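Side-chain contact in Ras GTPase-activating-like protein IQGAP2 (Homo sapiens, PDB 5CJP), which probably binds GTP-loaded Rho-family GTPases through a domain related to the Ras GTPase-activating proteins, as a scaffold rather than a catalyst of hydrolysis: residues N322-K325 and Y326-L329. Sequence-based numbering, arbitrary orientation.
Sequences NMDK and YTDL. With GTP (guanosine-5'-triphosphate), chain G.
Lys325 lies alongside the ring of Tyr326 in a short helical turn, about residues 324-327, whose Tyr326 lines the pocket of a GTP that is also held by another protein chain. The contact is a CH-pi interaction. Lys325 CG sits over the ring centre, 3.5 Å from the centroid of Tyr326 and 11° off the ring normal. The lysine chain then runs on over the same ring, with Lys325 CD 3.6 Å from Tyr326 CZ. It bends at CG-CD (chi3 79°), which keeps CE near the ring while NZ goes on to other partners. NZ forms a salt bridge with an acidic side chain of another protein chain and a weak hydrogen bond with Gln58. Met323 approaches the ring obliquely in a Met-aromatic contact, its SD 5.0 Å from the centroid of the Tyr326 ring. Two bends curl the methionine chain so that SD and CE both come up to CD2 of the ring. The apolar touch is Met323 CE on Tyr326 CD2, at 3.6 Å.

The phenol oxygen reaches the nucleotide base. N2 of GTP donates to Tyr326 OH over 3.0 Å in a nearly straight bond, 164° at the hydrogen. The same hydroxyl is hydrogen-bonded to Gln58 OE1. Asn57, Arg59 and Glu60 complete this chain's part of the pocket. A phenylalanine here would probably leave GTP N2 without its acceptor and Gln58 OE1 without this hydroxyl.

The backbone of the turn positions the ring. Tyr326 N donates to Met323 O at 2.9 Å. Asp328 N donates to Asp324 O at 3.2 Å, and Asp328 is itself the centre of an inverse gamma turn. The side chain of Thr327 folds back onto the same carbonyl: its OG1 makes a weak hydrogen bond of 3.1 Å to Asp324 O.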
ATOM      1  N   ASN E 322     -19.042  29.265   4.126  1.00 73.58           N
ATOM      2  CA  ASN E 322     -18.780  30.601   4.645  1.00 76.67           C
ATOM      3  C   ASN E 322     -17.278  30.811   4.634  1.00 68.81           C
ATOM      4  O   ASN E 322     -16.627  30.757   5.675  1.00 65.76           O
ATOM      5  CB  ASN E 322     -19.315  30.740   6.058  1.00 97.42           C
ATOM      6  CG  ASN E 322     -20.810  30.643   6.106  1.00116.77           C
ATOM      7  OD1 ASN E 322     -21.508  31.383   5.409  1.00128.57           O
ATOM      8  ND2 ASN E 322     -21.321  29.729   6.922  1.00128.16           N
ATOM      9  N   MET E 323     -16.736  31.053   3.447  1.00 59.72           N
ATOM     10  CA  MET E 323     -15.309  31.238   3.273  1.00 55.45           C
ATOM     11  C   MET E 323     -14.700  32.330   4.143  1.00 56.18           C
ATOM     12  O   MET E 323     -13.479  32.371   4.318  1.00 53.07           O
ATOM     13  CB  MET E 323     -14.986  31.487   1.794  1.00 49.14           C
ATOM     14  CG  MET E 323     -15.161  30.241   0.903  1.00 45.22           C
ATOM     15  SD  MET E 323     -14.273  28.723   1.499  1.00 42.90           S
ATOM     16  CE  MET E 323     -12.595  29.296   1.327  1.00 37.84           C
ATOM     17  N   ASP E 324     -15.544  33.194   4.702  1.00 58.94           N
ATOM     18  CA  ASP E 324     -15.055  34.268   5.554  1.00 62.11           C
ATOM     19  C   ASP E 324     -14.353  33.709   6.779  1.00 56.97           C
ATOM     20  O   ASP E 324     -13.499  34.369   7.378  1.00 56.33           O
ATOM     21  CB  ASP E 324     -16.203  35.196   5.966  1.00 75.26           C
ATOM     22  CG  ASP E 324     -16.594  36.163   4.859  1.00 87.07           C
ATOM     23  OD1 ASP E 324     -15.688  36.844   4.325  1.00 92.77           O
ATOM     24  OD2 ASP E 324     -17.800  36.249   4.529  1.00 94.96           O
ATOM     25  N   LYS E 325     -14.687  32.474   7.140  1.00 51.12           N
ATOM     26  CA  LYS E 325     -14.058  31.845   8.299  1.00 47.85           C
ATOM     27  C   LYS E 325     -12.570  31.544   8.060  1.00 47.38           C
ATOM     28  O   LYS E 325     -11.859  31.224   9.004  1.00 45.44           O
ATOM     29  CB  LYS E 325     -14.763  30.544   8.650  1.00 43.43           C
ATOM     30  CG  LYS E 325     -14.131  29.328   7.986  1.00 39.60           C
ATOM     31  CD  LYS E 325     -14.949  28.078   8.195  1.00 36.66           C
ATOM     32  CE  LYS E 325     -16.128  28.036   7.242  1.00 34.94           C
ATOM     33  NZ  LYS E 325     -17.188  27.164   7.789  1.00 34.19           N
ATOM     34  N   TYR E 326     -12.121  31.634   6.801  1.00 46.56           N
ATOM     35  CA  TYR E 326     -10.727  31.371   6.427  1.00 47.23           C
ATOM     36  C   TYR E 326      -9.971  32.638   6.000  1.00 50.47           C
ATOM     37  O   TYR E 326      -8.744  32.627   5.909  1.00 50.46           O
ATOM     38  CB  TYR E 326     -10.659  30.354   5.273  1.00 44.29           C
ATOM     39  CG  TYR E 326     -11.321  29.010   5.536  1.00 42.32           C
ATOM     40  CD1 TYR E 326     -10.739  28.085   6.410  1.00 42.17           C
ATOM     41  CD2 TYR E 326     -12.530  28.664   4.919  1.00 39.52           C
ATOM     42  CE1 TYR E 326     -11.336  26.842   6.662  1.00 39.16           C
ATOM     43  CE2 TYR E 326     -13.134  27.428   5.169  1.00 39.78           C
ATOM     44  CZ  TYR E 326     -12.528  26.523   6.046  1.00 38.63           C
ATOM     45  OH  TYR E 326     -13.110  25.312   6.327  1.00 36.75           O
ATOM     46  N   THR E 327     -10.697  33.723   5.726  1.00 55.58           N
ATOM     47  CA  THR E 327     -10.075  34.996   5.309  1.00 59.08           C
ATOM     48  C   THR E 327      -9.792  35.869   6.515  1.00 64.35           C
ATOM     49  O   THR E 327      -8.782  36.560   6.572  1.00 62.67           O
ATOM     50  CB  THR E 327     -10.981  35.791   4.339  1.00 57.04           C
ATOM     51  OG1 THR E 327     -12.349  35.682   4.760  1.00 55.19           O
ATOM     52  CG2 THR E 327     -10.832  35.276   2.913  1.00 53.79           C
ATOM     53  N   ASP E 328     -10.711  35.843   7.472  1.00 74.22           N
ATOM     54  CA  ASP E 328     -10.567  36.593   8.709  1.00 83.17           C
ATOM     55  C   ASP E 328      -9.783  35.634   9.590  1.00 79.98           C
ATOM     56  O   ASP E 328     -10.346  35.010  10.488  1.00 79.41           O
ATOM     57  CB  ASP E 328     -11.954  36.867   9.307  1.00 99.64           C
ATOM     58  CG  ASP E 328     -11.891  37.599  10.632  1.00114.74           C
ATOM     59  OD1 ASP E 328     -11.456  36.994  11.633  1.00122.98           O
ATOM     60  OD2 ASP E 328     -12.277  38.786  10.673  1.00124.02           O
ATOM     61  N   LEU E 329      -8.485  35.509   9.326  1.00 76.10           N
ATOM     62  CA  LEU E 329      -7.658  34.568  10.072  1.00 72.43           C
ATOM     63  C   LEU E 329      -6.152  34.752   9.894  1.00 66.63           C
ATOM     64  O   LEU E 329      -5.671  35.000   8.792  1.00 61.18           O
ATOM     65  CB  LEU E 329      -8.040  33.147   9.656  1.00 79.93           C
ATOM     66  CG  LEU E 329      -7.257  31.969  10.231  1.00 88.80           C
ATOM     67  CD1 LEU E 329      -7.297  32.004  11.756  1.00 95.00           C
ATOM     68  CD2 LEU E 329      -7.857  30.675   9.704  1.00 93.57           C
TER
HETATM   69  PG  GTP G 201      -1.671  15.069   6.327  1.00 26.81           P
HETATM   70  O1G GTP G 201      -1.488  13.606   6.973  1.00 27.09           O
HETATM   71  O2G GTP G 201      -0.536  15.968   6.644  1.00 23.14           O
HETATM   72  O3G GTP G 201      -1.840  14.844   4.745  1.00 25.89           O
HETATM   73  O3B GTP G 201      -3.108  15.591   6.836  1.00 33.01           O
HETATM   74  PB  GTP G 201      -3.268  16.691   8.006  1.00 21.91           P
HETATM   75  O1B GTP G 201      -4.029  16.059   9.106  1.00 22.67           O
HETATM   76  O2B GTP G 201      -1.942  17.276   8.309  1.00 29.51           O
HETATM   77  O3A GTP G 201      -4.164  17.805   7.263  1.00 30.26           O
HETATM   78  PA  GTP G 201      -4.098  19.354   7.708  1.00 24.07           P
HETATM   79  O1A GTP G 201      -3.935  19.402   9.180  1.00 21.60           O
HETATM   80  O2A GTP G 201      -3.113  20.053   6.855  1.00 24.93           O
HETATM   81  O5' GTP G 201      -5.573  19.865   7.314  1.00 27.42           O
HETATM   82  C5' GTP G 201      -5.946  19.946   5.936  1.00 31.08           C
HETATM   83  C4' GTP G 201      -7.029  21.008   5.753  1.00 32.92           C
HETATM   84  O4' GTP G 201      -8.166  20.752   6.592  1.00 32.24           O
HETATM   85  C3' GTP G 201      -6.498  22.349   6.255  1.00 35.45           C
HETATM   86  O3' GTP G 201      -5.682  22.921   5.227  1.00 37.95           O
HETATM   87  C2' GTP G 201      -7.824  23.097   6.340  1.00 35.06           C
HETATM   88  O2' GTP G 201      -8.289  23.433   5.031  1.00 39.52           O
HETATM   89  C1' GTP G 201      -8.738  22.026   6.939  1.00 34.46           C
HETATM   90  N9  GTP G 201      -8.773  22.111   8.416  1.00 33.71           N
HETATM   91  C8  GTP G 201      -7.883  21.610   9.271  1.00 32.82           C
HETATM   92  N7  GTP G 201      -8.290  21.837  10.515  1.00 33.47           N
HETATM   93  C5  GTP G 201      -9.449  22.500  10.464  1.00 33.74           C
HETATM   94  C6  GTP G 201     -10.323  22.973  11.425  1.00 32.39           C
HETATM   95  O6  GTP G 201     -10.098  22.840  12.630  1.00 30.01           O
HETATM   96  N1  GTP G 201     -11.492  23.622  11.001  1.00 33.45           N
HETATM   97  C2  GTP G 201     -11.738  23.782   9.634  1.00 32.93           C
HETATM   98  N2  GTP G 201     -12.829  24.425   9.225  1.00 34.70           N
HETATM   99  N3  GTP G 201     -10.871  23.303   8.733  1.00 32.39           N
HETATM  100  C4  GTP G 201      -9.752  22.674   9.116  1.00 33.75           C